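Local structure of histone-lysine N-methyltransferase SETMAR (Homo sapiens, 3F2K) at residues 84-89 / 109-114; 100-105 / 141-146; 164-169 / 211-216; 23-26 / 30-33. The protein joins a histone H3 lysine methyltransferase to a DNA-binding mariner transposase domain, the part described here, and acts in DNA double-strand break repair. All blocks are in the same frame, centred on the assembly; numbering follows the deposited sequence.

Contact 4 comes first from the N terminus. It closes the short loop between helix 8-27 and strand 34-43, the central strand of the RNase H-like sheet. Contact 1 closes the connection from edge strand 83-89 to helix 98-115. Contact 2 closes the longer one from that helix to helix 140-147. It crosses contact 1, and the two touch where His-86 and Ser-88 meet Glu-104. Contact 3 follows in series and closes the largely helical part between helices 163-176 and 202-219, on the opposite side of the chain's centre from contacts 1 and 2. No contact nests within another. Helix 202-219 also links contacts 3 and 4, through Ile-211 and Trp-214 packing on Asn-25, Phe-30 and Leu-31.

Contact 1: residues 84-89 / 109-114; sequences LIHYSF and NQKLQR
Lys-111 points its ammonium at an imidazole: NZ donates a 2.9 Å hydrogen bond to His-86 ND1. The contact lays helix 98-115 against the edge strand of the RNase H-like transposase fold. At this point the strand has a classic beta bulge, in which Ile-85 and His-86 together stand opposite Trp-78 of the next strand. The ammonium meets the imidazole at its edge, 10° out of the ring plane. The Lys-111 chain is extended beyond CG, and its CD passes 3.5 Å from Ile-85 O. With an alanine in place of Lys-111, His-86 ND1 is likely to be left without its donor, and the Ile-85 carbonyl would lose the methylenes packed on it. His-86 NE2 bonds to Glu-104 OE1. Both ring nitrogens are thus engaged, which probably fixes the ring's rotation and is consistent with NE2 carrying the proton. A water donates to Ile-85 O and is weakly held by Arg-114 NH2. Ile-85 and Leu-112 both pack on Val-35. Their side chains cross obliquely, with Ile-85 CD1 3.7 Å from Leu-112 CD1.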
loop_
_atom_site.group_PDB
_atom_site.type_symbol
_atom_site.label_atom_id
_atom_site.label_comp_id
_atom_site.label_asym_id
_atom_site.label_seq_id
_atom_site.Cartn_x
_atom_site.Cartn_y
_atom_site.Cartn_z
ATOM N N LEU A 84 0.668 8.883 -7.261
ATOM C CA LEU A 84 -0.415 8.863 -6.277
ATOM C C LEU A 84 -1.746 8.693 -7.050
ATOM O O LEU A 84 -1.973 9.401 -8.042
ATOM C CB LEU A 84 -0.456 10.198 -5.524
ATOM C CG LEU A 84 -1.583 10.328 -4.497
ATOM C CD1 LEU A 84 -1.470 9.233 -3.453
ATOM C CD2 LEU A 84 -1.534 11.758 -3.845
ATOM N N ILE A 85 -2.586 7.776 -6.565
ATOM C CA ILE A 85 -3.915 7.503 -7.155
ATOM C C ILE A 85 -5.027 8.143 -6.284
ATOM O O ILE A 85 -5.874 8.965 -6.776
ATOM C CB ILE A 85 -4.182 6.000 -7.458
ATOM C CG1 ILE A 85 -3.182 5.405 -8.499
ATOM C CG2 ILE A 85 -5.655 5.801 -8.085
ATOM C CD1 ILE A 85 -3.156 3.856 -8.535
ATOM N N HIS A 86 -5.052 7.777 -5.014
ATOM C CA HIS A 86 -6.216 8.103 -4.143
ATOM C C HIS A 86 -5.720 8.029 -2.703
ATOM O O HIS A 86 -4.905 7.139 -2.359
ATOM C CB HIS A 86 -7.388 7.054 -4.335
ATOM C CG HIS A 86 -8.582 7.328 -3.424
ATOM N ND1 HIS A 86 -9.226 8.553 -3.381
ATOM C CD2 HIS A 86 -9.248 6.525 -2.553
ATOM C CE1 HIS A 86 -10.231 8.487 -2.520
ATOM N NE2 HIS A 86 -10.275 7.256 -2.018
ATOM N N TYR A 87 -6.228 8.915 -1.859
ATOM C CA TYR A 87 -6.059 8.706 -0.394
ATOM C C TYR A 87 -7.289 9.210 0.325
ATOM O O TYR A 87 -8.048 10.031 -0.219
ATOM C CB TYR A 87 -4.796 9.400 0.150
ATOM C CG TYR A 87 -4.790 10.912 0.014
ATOM C CD1 TYR A 87 -5.310 11.743 1.018
ATOM C CD2 TYR A 87 -4.225 11.500 -1.095
ATOM C CE1 TYR A 87 -5.253 13.123 0.887
ATOM C CE2 TYR A 87 -4.181 12.894 -1.254
ATOM C CZ TYR A 87 -4.699 13.678 -0.278
ATOM O OH TYR A 87 -4.603 15.028 -0.466
ATOM N N SER A 88 -7.508 8.759 1.550
ATOM C CA SER A 88 -8.782 9.115 2.217
ATOM C C SER A 88 -8.528 8.998 3.709
ATOM O O SER A 88 -7.626 8.246 4.142
ATOM C CB SER A 88 -9.942 8.191 1.795
ATOM O OG SER A 88 -9.722 6.829 2.117
ATOM N N PHE A 89 -9.296 9.748 4.472
ATOM C CA PHE A 89 -9.166 9.707 5.939
ATOM C C PHE A 89 -10.482 9.172 6.478
ATOM O O PHE A 89 -11.528 9.470 5.915
ATOM C CB PHE A 89 -8.900 11.114 6.463
ATOM C CG PHE A 89 -7.597 11.658 5.993
ATOM C CD1 PHE A 89 -6.446 11.449 6.738
ATOM C CD2 PHE A 89 -7.503 12.346 4.797
ATOM C CE1 PHE A 89 -5.204 11.939 6.289
ATOM C CE2 PHE A 89 -6.251 12.840 4.362
ATOM C CZ PHE A 89 -5.133 12.621 5.102
ATOM N N ASN A 109 -10.491 3.253 -8.222
ATOM C CA ASN A 109 -10.470 2.807 -9.574
ATOM C C ASN A 109 -10.955 3.924 -10.546
ATOM O O ASN A 109 -10.409 4.053 -11.665
ATOM C CB ASN A 109 -11.273 1.513 -9.739
ATOM C CG ASN A 109 -11.122 0.919 -11.143
ATOM O OD1 ASN A 109 -10.024 0.546 -11.544
ATOM N ND2 ASN A 109 -12.254 0.926 -11.935
ATOM N N GLN A 110 -11.930 4.753 -10.116
ATOM C CA GLN A 110 -12.365 5.816 -11.021
ATOM C C GLN A 110 -11.195 6.806 -11.241
ATOM O O GLN A 110 -10.972 7.348 -12.349
ATOM C CB GLN A 110 -13.569 6.575 -10.489
ATOM C CG GLN A 110 -14.790 5.671 -10.308
ATOM C CD GLN A 110 -15.968 6.549 -9.835
ATOM O OE1 GLN A 110 -15.954 7.123 -8.745
ATOM N NE2 GLN A 110 -16.924 6.705 -10.704
ATOM N N LYS A 111 -10.504 7.105 -10.167
ATOM C CA LYS A 111 -9.341 8.010 -10.285
ATOM C C LYS A 111 -8.215 7.451 -11.139
ATOM O O LYS A 111 -7.574 8.206 -11.879
ATOM C CB LYS A 111 -8.817 8.409 -8.891
ATOM C CG LYS A 111 -9.798 9.296 -8.152
ATOM C CD LYS A 111 -9.358 9.562 -6.760
ATOM C CE LYS A 111 -10.295 10.531 -6.024
ATOM N NZ LYS A 111 -9.591 11.031 -4.760
ATOM N N LEU A 112 -7.965 6.144 -11.022
ATOM C CA LEU A 112 -6.945 5.461 -11.810
ATOM C C LEU A 112 -7.334 5.565 -13.276
ATOM O O LEU A 112 -6.486 5.870 -14.148
ATOM C CB LEU A 112 -6.883 3.988 -11.392
ATOM C CG LEU A 112 -5.915 3.128 -12.186
ATOM C CD1 LEU A 112 -4.467 3.707 -12.021
ATOM C CD2 LEU A 112 -5.965 1.639 -11.805
ATOM N N GLN A 113 -8.642 5.370 -13.532
ATOM C CA GLN A 113 -9.148 5.427 -14.910
ATOM C C GLN A 113 -8.875 6.804 -15.522
ATOM O O GLN A 113 -8.431 6.848 -16.686
ATOM C CB GLN A 113 -10.658 5.118 -14.961
ATOM C CG GLN A 113 -10.915 3.641 -14.773
ATOM C CD GLN A 113 -12.400 3.326 -14.649
ATOM O OE1 GLN A 113 -13.159 4.112 -14.110
ATOM N NE2 GLN A 113 -12.767 2.150 -15.075
ATOM N N ARG A 114 -9.105 7.875 -14.772
ATOM C CA ARG A 114 -8.774 9.226 -15.229
ATOM C C ARG A 114 -7.270 9.420 -15.406
ATOM O O ARG A 114 -6.796 9.923 -16.435
ATOM C CB ARG A 114 -9.268 10.253 -14.219
ATOM C CG ARG A 114 -8.937 11.709 -14.609
ATOM C CD ARG A 114 -9.640 12.704 -13.732
ATOM N NE ARG A 114 -9.638 12.350 -12.303
ATOM C CZ ARG A 114 -8.575 12.430 -11.501
ATOM N NH1 ARG A 114 -7.378 12.823 -11.966
ATOM N NH2 ARG A 114 -8.711 12.097 -10.225
HETATM O O HOH W 1 -6.181 11.192 -8.065
#

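Contact 2: residues 100-105 / 141-146; sequences KYAQEI and LQKLNE
Ala-102 and Lys-143 bring helices 98-115 and 140-147 of the RNase H-like transposase domain side by side, nearly parallel. The axes of segments 100-105 and 141-146 run at 19° to each other and approach to 9.3 Å. The apolar contacts come first. The small Ala-102 side chain lets the backbones come close, and its CB lies 4.1 Å from Lys-143 CB. Ile-105 meets Leu-144 at about a right angle, and both Ile-105 branches, CG2 and CD1, touch Leu-144 CD2 at 3.8 Å. Ile-105 CG2 also reaches Lys-143 CG at 3.9 Å, as the two side chains run past each other in opposite directions. Against the backbone, Lys-143 CG rests 3.6 Å from Ala-102 O. The lysine chain bends at chi2 (55°) and chi3 (66°), which folds its methylenes over this carbonyl. The polar interactions lie at the end of that chain. Lys-143 NZ forms a salt bridge with Asp-106, one turn on from Ala-102, and donates to a water at 2.7 Å. That water is weakly bonded to Gln-103 OE1. Lys-143 therefore serves both kinds of contact: its methylenes extend the apolar seam, while its charge is paired with a carboxylate of the opposing helix.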
loop_
_atom_site.group_PDB
_atom_site.type_symbol
_atom_site.label_atom_id
_atom_site.label_comp_id
_atom_site.label_asym_id
_atom_site.label_seq_id
_atom_site.Cartn_x
_atom_site.Cartn_y
_atom_site.Cartn_z
ATOM N N LYS A 100 -16.971 -0.788 3.415
ATOM C CA LYS A 100 -16.340 0.532 3.245
ATOM C C LYS A 100 -15.151 0.378 2.273
ATOM O O LYS A 100 -14.917 1.244 1.450
ATOM C CB LYS A 100 -15.835 1.005 4.629
ATOM C CG LYS A 100 -14.945 2.258 4.617
ATOM C CD LYS A 100 -15.626 3.269 3.746
ATOM C CE LYS A 100 -15.583 4.628 4.355
ATOM N NZ LYS A 100 -14.413 5.359 3.773
ATOM N N TYR A 101 -14.343 -0.649 2.497
ATOM C CA TYR A 101 -13.117 -0.836 1.652
ATOM C C TYR A 101 -13.524 -1.086 0.208
ATOM O O TYR A 101 -12.837 -0.547 -0.706
ATOM C CB TYR A 101 -12.292 -1.962 2.188
ATOM C CG TYR A 101 -10.923 -2.108 1.631
ATOM C CD1 TYR A 101 -9.909 -1.195 1.987
ATOM C CD2 TYR A 101 -10.616 -3.185 0.800
ATOM C CE1 TYR A 101 -8.619 -1.361 1.555
ATOM C CE2 TYR A 101 -9.280 -3.363 0.308
ATOM C CZ TYR A 101 -8.303 -2.438 0.714
ATOM O OH TYR A 101 -6.983 -2.582 0.258
ATOM N N ALA A 102 -14.618 -1.832 -0.022
ATOM C CA ALA A 102 -15.147 -1.996 -1.400
ATOM C C ALA A 102 -15.512 -0.661 -2.110
ATOM O O ALA A 102 -15.160 -0.469 -3.296
ATOM C CB ALA A 102 -16.326 -3.041 -1.457
ATOM N N GLN A 103 -16.164 0.249 -1.371
ATOM C CA GLN A 103 -16.533 1.573 -1.879
ATOM C C GLN A 103 -15.276 2.391 -2.147
ATOM O O GLN A 103 -15.188 3.103 -3.148
ATOM C CB GLN A 103 -17.463 2.286 -0.898
ATOM C CG GLN A 103 -18.834 1.628 -0.878
ATOM C CD GLN A 103 -19.444 1.526 -2.308
ATOM O OE1 GLN A 103 -19.812 0.428 -2.782
ATOM N NE2 GLN A 103 -19.475 2.666 -3.018
ATOM N N GLU A 104 -14.257 2.218 -1.302
ATOM C CA GLU A 104 -12.993 2.913 -1.512
ATOM C C GLU A 104 -12.275 2.441 -2.772
ATOM O O GLU A 104 -11.685 3.259 -3.506
ATOM C CB GLU A 104 -12.105 2.713 -0.280
ATOM C CG GLU A 104 -12.577 3.635 0.917
ATOM C CD GLU A 104 -12.551 5.167 0.643
ATOM O OE1 GLU A 104 -11.624 5.705 -0.000
ATOM O OE2 GLU A 104 -13.474 5.873 1.131
ATOM N N ILE A 105 -12.288 1.138 -3.006
ATOM C CA ILE A 105 -11.673 0.537 -4.231
ATOM C C ILE A 105 -12.392 1.074 -5.473
ATOM O O ILE A 105 -11.761 1.473 -6.439
ATOM C CB ILE A 105 -11.802 -0.978 -4.174
ATOM C CG1 ILE A 105 -10.814 -1.564 -3.145
ATOM C CG2 ILE A 105 -11.569 -1.649 -5.536
ATOM C CD1 ILE A 105 -11.109 -3.086 -2.914
ATOM N N LEU A 141 -13.861 -8.756 -2.237
ATOM C CA LEU A 141 -13.437 -9.682 -3.261
ATOM C C LEU A 141 -14.278 -9.538 -4.535
ATOM O O LEU A 141 -13.746 -9.462 -5.655
ATOM C CB LEU A 141 -13.491 -11.127 -2.725
ATOM C CG LEU A 141 -12.488 -11.336 -1.537
ATOM C CD1 LEU A 141 -12.606 -12.728 -1.085
ATOM C CD2 LEU A 141 -11.047 -11.079 -2.104
ATOM N N GLN A 142 -15.589 -9.489 -4.372
ATOM C CA GLN A 142 -16.449 -9.275 -5.546
ATOM C C GLN A 142 -16.167 -7.938 -6.294
ATOM O O GLN A 142 -16.187 -7.911 -7.510
ATOM C CB GLN A 142 -17.911 -9.377 -5.167
ATOM C CG GLN A 142 -18.763 -9.475 -6.478
ATOM C CD GLN A 142 -20.233 -9.554 -6.211
ATOM O OE1 GLN A 142 -20.874 -8.584 -5.749
ATOM N NE2 GLN A 142 -20.789 -10.700 -6.504
ATOM N N LYS A 143 -15.891 -6.873 -5.576
ATOM C CA LYS A 143 -15.609 -5.600 -6.199
ATOM C C LYS A 143 -14.366 -5.722 -7.077
ATOM O O LYS A 143 -14.315 -5.209 -8.190
ATOM C CB LYS A 143 -15.395 -4.556 -5.115
ATOM C CG LYS A 143 -15.143 -3.109 -5.675
ATOM C CD LYS A 143 -16.257 -2.674 -6.613
ATOM C CE LYS A 143 -17.571 -2.512 -5.883
ATOM N NZ LYS A 143 -18.500 -1.753 -6.818
ATOM N N LEU A 144 -13.342 -6.358 -6.517
ATOM C CA LEU A 144 -12.100 -6.582 -7.245
ATOM C C LEU A 144 -12.388 -7.407 -8.487
ATOM O O LEU A 144 -11.968 -6.996 -9.587
ATOM C CB LEU A 144 -11.012 -7.247 -6.375
ATOM C CG LEU A 144 -10.512 -6.171 -5.337
ATOM C CD1 LEU A 144 -9.648 -6.873 -4.237
ATOM C CD2 LEU A 144 -9.748 -4.940 -5.920
ATOM N N ASN A 145 -13.163 -8.485 -8.356
ATOM C CA ASN A 145 -13.436 -9.304 -9.518
ATOM C C ASN A 145 -14.203 -8.462 -10.599
ATOM O O ASN A 145 -13.855 -8.496 -11.796
ATOM C CB ASN A 145 -14.195 -10.576 -9.110
ATOM C CG ASN A 145 -14.641 -11.408 -10.325
ATOM O OD1 ASN A 145 -15.834 -11.368 -10.716
ATOM N ND2 ASN A 145 -13.715 -12.144 -10.914
ATOM N N GLU A 146 -15.206 -7.717 -10.167
ATOM C CA GLU A 146 -16.045 -6.917 -11.037
ATOM C C GLU A 146 -15.311 -5.814 -11.759
ATOM O O GLU A 146 -15.595 -5.596 -12.931
ATOM C CB GLU A 146 -17.226 -6.332 -10.271
ATOM C CG GLU A 146 -18.152 -7.398 -9.826
ATOM C CD GLU A 146 -19.417 -6.810 -9.202
ATOM O OE1 GLU A 146 -19.390 -5.617 -8.871
ATOM O OE2 GLU A 146 -20.411 -7.552 -9.017
HETATM O O HOH W 2 -20.780 -1.119 -5.575
#

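Contact 3: residues 164-169 / 211-216; sequences TNYHVF and ISRWQK
Arg-213 lies flat on one face of the Tyr-166 ring. The guanidinium and ring planes are 6° apart and their centres 3.7 Å apart, a stacked cation-pi pair. NE sits over the ring centre, and CZ comes within 3.4 Å of Tyr-166 CG. The CD methylene adds a CH-pi contact, 3.5 Å from the ring centroid. The arginine chain, extended from CG to NE, brings CD, NE and CZ over the ring in turn. In the next shell, Arg-213 NH1 bonds to Asp-160 O, and Tyr-166 OH to Gly-206 O. A leucine in place of Tyr-166 has no flat face and no hydroxyl; the guanidinium would probably turn more freely and Gly-206 O lose its partner. The ring projects from a wider pi-type turn, closed by Phe-169 N to Thr-164 O. Asn-165, beside Tyr-166 in the chain, bonds from ND2 to OD2 of the magnesium ligand Asp-38; it replaces the third catalytic Asp of mariner transposases. The stack probably helps place the helix bordering this altered acidic triad of the RNase H-like fold.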
loop_
_atom_site.group_PDB
_atom_site.type_symbol
_atom_site.label_atom_id
_atom_site.label_comp_id
_atom_site.label_asym_id
_atom_site.label_seq_id
_atom_site.Cartn_x
_atom_site.Cartn_y
_atom_site.Cartn_z
ATOM N N THR A 164 3.684 0.415 0.530
ATOM C CA THR A 164 3.176 1.586 1.173
ATOM C C THR A 164 3.850 1.705 2.536
ATOM O O THR A 164 4.158 2.798 2.996
ATOM C CB THR A 164 1.663 1.541 1.342
ATOM O OG1 THR A 164 1.096 1.302 0.043
ATOM C CG2 THR A 164 1.125 2.864 1.940
ATOM N N ASN A 165 4.082 0.553 3.149
ATOM C CA ASN A 165 4.667 0.562 4.481
ATOM C C ASN A 165 6.197 0.840 4.452
ATOM O O ASN A 165 6.660 1.782 5.119
ATOM C CB ASN A 165 4.328 -0.769 5.148
ATOM C CG ASN A 165 4.351 -0.648 6.610
ATOM O OD1 ASN A 165 5.404 -0.746 7.204
ATOM N ND2 ASN A 165 3.189 -0.408 7.199
ATOM N N TYR A 166 6.959 0.085 3.666
ATOM C CA TYR A 166 8.430 0.242 3.683
ATOM C C TYR A 166 8.949 1.520 2.972
ATOM O O TYR A 166 10.034 2.016 3.278
ATOM C CB TYR A 166 9.167 -0.987 3.196
ATOM C CG TYR A 166 9.078 -1.315 1.711
ATOM C CD1 TYR A 166 9.663 -0.444 0.721
ATOM C CD2 TYR A 166 8.424 -2.466 1.274
ATOM C CE1 TYR A 166 9.634 -0.794 -0.633
ATOM C CE2 TYR A 166 8.382 -2.823 -0.056
ATOM C CZ TYR A 166 8.944 -1.968 -1.004
ATOM O OH TYR A 166 8.835 -2.365 -2.299
ATOM N N HIS A 167 8.109 2.093 2.103
ATOM C CA HIS A 167 8.498 3.273 1.331
ATOM C C HIS A 167 7.709 4.511 1.750
ATOM O O HIS A 167 8.268 5.436 2.400
ATOM C CB HIS A 167 8.310 3.030 -0.192
ATOM C CG HIS A 167 8.853 4.146 -1.025
ATOM N ND1 HIS A 167 10.191 4.505 -0.962
ATOM C CD2 HIS A 167 8.272 4.956 -1.952
ATOM C CE1 HIS A 167 10.390 5.545 -1.782
ATOM N NE2 HIS A 167 9.246 5.815 -2.405
ATOM N N VAL A 168 6.428 4.574 1.392
ATOM C CA VAL A 168 5.663 5.808 1.677
ATOM C C VAL A 168 5.618 6.128 3.167
ATOM O O VAL A 168 5.920 7.262 3.598
ATOM C CB VAL A 168 4.203 5.784 1.007
ATOM C CG1 VAL A 168 3.466 7.069 1.306
ATOM C CG2 VAL A 168 4.308 5.541 -0.541
ATOM N N PHE A 169 5.280 5.120 3.993
ATOM C CA PHE A 169 5.131 5.371 5.407
ATOM C C PHE A 169 6.445 5.711 6.115
ATOM O O PHE A 169 6.447 6.469 7.059
ATOM C CB PHE A 169 4.357 4.213 6.124
ATOM C CG PHE A 169 2.831 4.173 5.755
ATOM C CD1 PHE A 169 2.220 5.278 5.173
ATOM C CD2 PHE A 169 2.041 3.050 5.993
ATOM C CE1 PHE A 169 0.862 5.252 4.805
ATOM C CE2 PHE A 169 0.638 3.038 5.631
ATOM C CZ PHE A 169 0.093 4.126 5.040
ATOM N N ILE A 211 11.719 -5.998 -6.351
ATOM C CA ILE A 211 12.560 -7.083 -6.848
ATOM C C ILE A 211 13.715 -7.357 -5.896
ATOM O O ILE A 211 13.976 -8.513 -5.491
ATOM C CB ILE A 211 13.102 -6.777 -8.239
ATOM C CG1 ILE A 211 11.915 -6.516 -9.166
ATOM C CG2 ILE A 211 13.874 -8.006 -8.776
ATOM C CD1 ILE A 211 11.130 -7.775 -9.327
ATOM N N SER A 212 14.365 -6.289 -5.494
ATOM C CA SER A 212 15.503 -6.433 -4.559
ATOM C C SER A 212 15.072 -6.993 -3.192
ATOM O O SER A 212 15.795 -7.840 -2.598
ATOM C CB SER A 212 16.327 -5.126 -4.447
ATOM O OG SER A 212 15.578 -4.078 -3.873
ATOM N N ARG A 213 13.894 -6.592 -2.711
ATOM C CA ARG A 213 13.388 -7.066 -1.430
ATOM C C ARG A 213 12.923 -8.536 -1.496
ATOM O O ARG A 213 13.183 -9.322 -0.537
ATOM C CB ARG A 213 12.229 -6.208 -0.965
ATOM C CG ARG A 213 12.753 -4.832 -0.493
ATOM C CD ARG A 213 11.611 -4.007 -0.025
ATOM N NE ARG A 213 12.142 -2.769 0.538
ATOM C CZ ARG A 213 12.252 -2.498 1.833
ATOM N NH1 ARG A 213 11.813 -3.357 2.748
ATOM N NH2 ARG A 213 12.809 -1.325 2.219
ATOM N N TRP A 214 12.221 -8.918 -2.580
ATOM C CA TRP A 214 11.973 -10.367 -2.769
ATOM C C TRP A 214 13.256 -11.194 -2.712
ATOM O O TRP A 214 13.304 -12.287 -2.068
ATOM C CB TRP A 214 11.195 -10.673 -4.060
ATOM C CG TRP A 214 9.788 -10.063 -3.994
ATOM C CD1 TRP A 214 9.006 -9.866 -2.907
ATOM C CD2 TRP A 214 9.057 -9.557 -5.130
ATOM N NE1 TRP A 214 7.781 -9.260 -3.296
ATOM C CE2 TRP A 214 7.800 -9.105 -4.665
ATOM C CE3 TRP A 214 9.335 -9.498 -6.492
ATOM C CZ2 TRP A 214 6.846 -8.523 -5.533
ATOM C CZ3 TRP A 214 8.392 -8.936 -7.355
ATOM C CH2 TRP A 214 7.159 -8.455 -6.863
ATOM N N GLN A 215 14.286 -10.699 -3.383
ATOM C CA GLN A 215 15.546 -11.456 -3.438
ATOM C C GLN A 215 16.227 -11.534 -2.096
ATOM O O GLN A 215 16.802 -12.565 -1.734
ATOM C CB GLN A 215 16.518 -10.887 -4.491
ATOM C CG GLN A 215 17.763 -11.820 -4.749
ATOM C CD GLN A 215 17.358 -13.201 -5.194
ATOM O OE1 GLN A 215 16.664 -13.355 -6.201
ATOM N NE2 GLN A 215 17.788 -14.239 -4.453
ATOM N N LYS A 216 16.150 -10.457 -1.344
ATOM C CA LYS A 216 16.802 -10.441 -0.021
ATOM C C LYS A 216 16.087 -11.417 0.875
ATOM O O LYS A 216 16.719 -12.141 1.695
ATOM C CB LYS A 216 16.744 -9.050 0.574
ATOM C CG LYS A 216 17.723 -8.048 -0.064
ATOM C CD LYS A 216 17.628 -6.781 0.738
ATOM C CE LYS A 216 18.233 -5.607 -0.005
ATOM N NZ LYS A 216 18.302 -4.514 1.035
#

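Contact 4: residues 23-26 / 30-33; sequences LRNH and FLDR
Asn-25 and Phe-30 join the end of helix 8-27 to the loop leading into strand 34-43, the central strand of the RNase H-like sheet. From CB outward, Asn-25 touches first the Phe-30 ring, then Leu-31, then the Phe-30 backbone. CB touches Phe-30 CE2 at 3.6 Å. CG and ND2 come up to Leu-31 CG, the side chains crossing at about a right angle. OD1 accepts a hydrogen bond from Phe-30 N at 3.0 Å. The N-H points nearly straight at the oxygen (163°), though the donor is tilted 24° from the carbonyl plane. With chi1 at -165°, Asn-25 CG lies trans to the main-chain nitrogen, and the amide reaches the loop. OD1 lies over one face of the Phe-30 ring, 3.6 Å above its plane and offset toward the rim. Arg-24 packs its extended chain on the ring, with CG 3.6 Å from Phe-30 CE2. Its CZ stands over the ring face, 4.8 Å from the centroid, a cation-pi contact with inclined planes. Arg-24 NH1 forms a salt bridge with Glu-150 OE2, on outermost strand 150-151. The electron-rich face of the ring lies against the positive guanidinium, while the amide oxygen holds the backbone beside it.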
loop_
_atom_site.group_PDB
_atom_site.type_symbol
_atom_site.label_atom_id
_atom_site.label_comp_id
_atom_site.label_asym_id
_atom_site.label_seq_id
_atom_site.Cartn_x
_atom_site.Cartn_y
_atom_site.Cartn_z
ATOM N N LEU A 23 10.454 -14.737 -10.091
ATOM C CA LEU A 23 10.373 -15.499 -11.353
ATOM C C LEU A 23 9.234 -15.029 -12.249
ATOM O O LEU A 23 9.438 -14.829 -13.473
ATOM C CB LEU A 23 10.281 -16.986 -11.074
ATOM C CG LEU A 23 11.571 -17.606 -10.484
ATOM C CD1 LEU A 23 11.080 -18.909 -9.841
ATOM C CD2 LEU A 23 12.453 -17.883 -11.715
ATOM N N ARG A 24 8.050 -14.764 -11.643
ATOM C CA ARG A 24 6.953 -14.194 -12.430
ATOM C C ARG A 24 7.358 -12.884 -13.157
ATOM O O ARG A 24 7.114 -12.707 -14.368
ATOM C CB ARG A 24 5.699 -13.958 -11.552
ATOM C CG ARG A 24 4.540 -13.382 -12.407
ATOM C CD ARG A 24 3.241 -13.265 -11.568
ATOM N NE ARG A 24 2.209 -12.527 -12.295
ATOM C CZ ARG A 24 0.997 -12.211 -11.843
ATOM N NH1 ARG A 24 0.585 -12.601 -10.626
ATOM N NH2 ARG A 24 0.185 -11.497 -12.659
ATOM N N ASN A 25 7.936 -11.951 -12.414
ATOM C CA ASN A 25 8.328 -10.695 -13.031
ATOM C C ASN A 25 9.427 -10.902 -14.090
ATOM O O ASN A 25 9.445 -10.183 -15.093
ATOM C CB ASN A 25 8.823 -9.738 -11.977
ATOM C CG ASN A 25 8.904 -8.334 -12.455
ATOM O OD1 ASN A 25 7.887 -7.720 -12.808
ATOM N ND2 ASN A 25 10.124 -7.770 -12.435
ATOM N N HIS A 26 10.326 -11.850 -13.870
ATOM C CA HIS A 26 11.362 -12.106 -14.918
ATOM C C HIS A 26 10.684 -12.659 -16.205
ATOM O O HIS A 26 10.967 -12.223 -17.344
ATOM C CB HIS A 26 12.433 -13.045 -14.374
ATOM C CG HIS A 26 13.492 -13.426 -15.390
ATOM N ND1 HIS A 26 14.399 -12.522 -15.899
ATOM C CD2 HIS A 26 13.762 -14.611 -15.995
ATOM C CE1 HIS A 26 15.186 -13.130 -16.775
ATOM N NE2 HIS A 26 14.826 -14.402 -16.843
ATOM N N PHE A 30 5.537 -7.268 -14.561
ATOM C CA PHE A 30 4.236 -6.732 -14.176
ATOM C C PHE A 30 4.267 -5.566 -13.160
ATOM O O PHE A 30 3.202 -5.058 -12.790
ATOM C CB PHE A 30 3.397 -7.862 -13.569
ATOM C CG PHE A 30 3.966 -8.414 -12.311
ATOM C CD1 PHE A 30 3.637 -7.831 -11.053
ATOM C CD2 PHE A 30 4.792 -9.548 -12.346
ATOM C CE1 PHE A 30 4.186 -8.368 -9.831
ATOM C CE2 PHE A 30 5.289 -10.101 -11.177
ATOM C CZ PHE A 30 5.002 -9.505 -9.907
ATOM N N LEU A 31 5.455 -5.127 -12.739
ATOM C CA LEU A 31 5.526 -4.023 -11.742
ATOM C C LEU A 31 4.716 -2.793 -12.102
ATOM O O LEU A 31 4.127 -2.171 -11.214
ATOM C CB LEU A 31 6.983 -3.627 -11.339
ATOM C CG LEU A 31 7.809 -4.782 -10.727
ATOM C CD1 LEU A 31 9.131 -4.290 -10.199
ATOM C CD2 LEU A 31 7.149 -5.583 -9.583
ATOM N N ASP A 32 4.731 -2.437 -13.398
ATOM C CA ASP A 32 4.016 -1.288 -13.951
ATOM C C ASP A 32 2.487 -1.358 -13.773
ATOM O O ASP A 32 1.818 -0.302 -13.820
ATOM C CB ASP A 32 4.399 -1.076 -15.455
ATOM C CG ASP A 32 3.761 -2.134 -16.427
ATOM O OD1 ASP A 32 3.901 -3.361 -16.268
ATOM O OD2 ASP A 32 3.118 -1.711 -17.418
ATOM N N ARG A 33 1.961 -2.567 -13.569
ATOM C CA ARG A 33 0.506 -2.754 -13.414
ATOM C C ARG A 33 0.115 -2.774 -11.931
ATOM O O ARG A 33 -1.066 -2.713 -11.600
ATOM C CB ARG A 33 0.038 -4.046 -14.115
ATOM C CG ARG A 33 0.429 -4.124 -15.646
ATOM C CD ARG A 33 0.390 -5.613 -16.149
ATOM N NE ARG A 33 -0.883 -6.225 -15.829
ATOM C CZ ARG A 33 -1.090 -7.507 -15.822
ATOM N NH1 ARG A 33 -0.101 -8.335 -16.144
ATOM N NH2 ARG A 33 -2.301 -7.989 -15.514
HETATM O O HOH W 3 8.100 -4.614 -14.322
#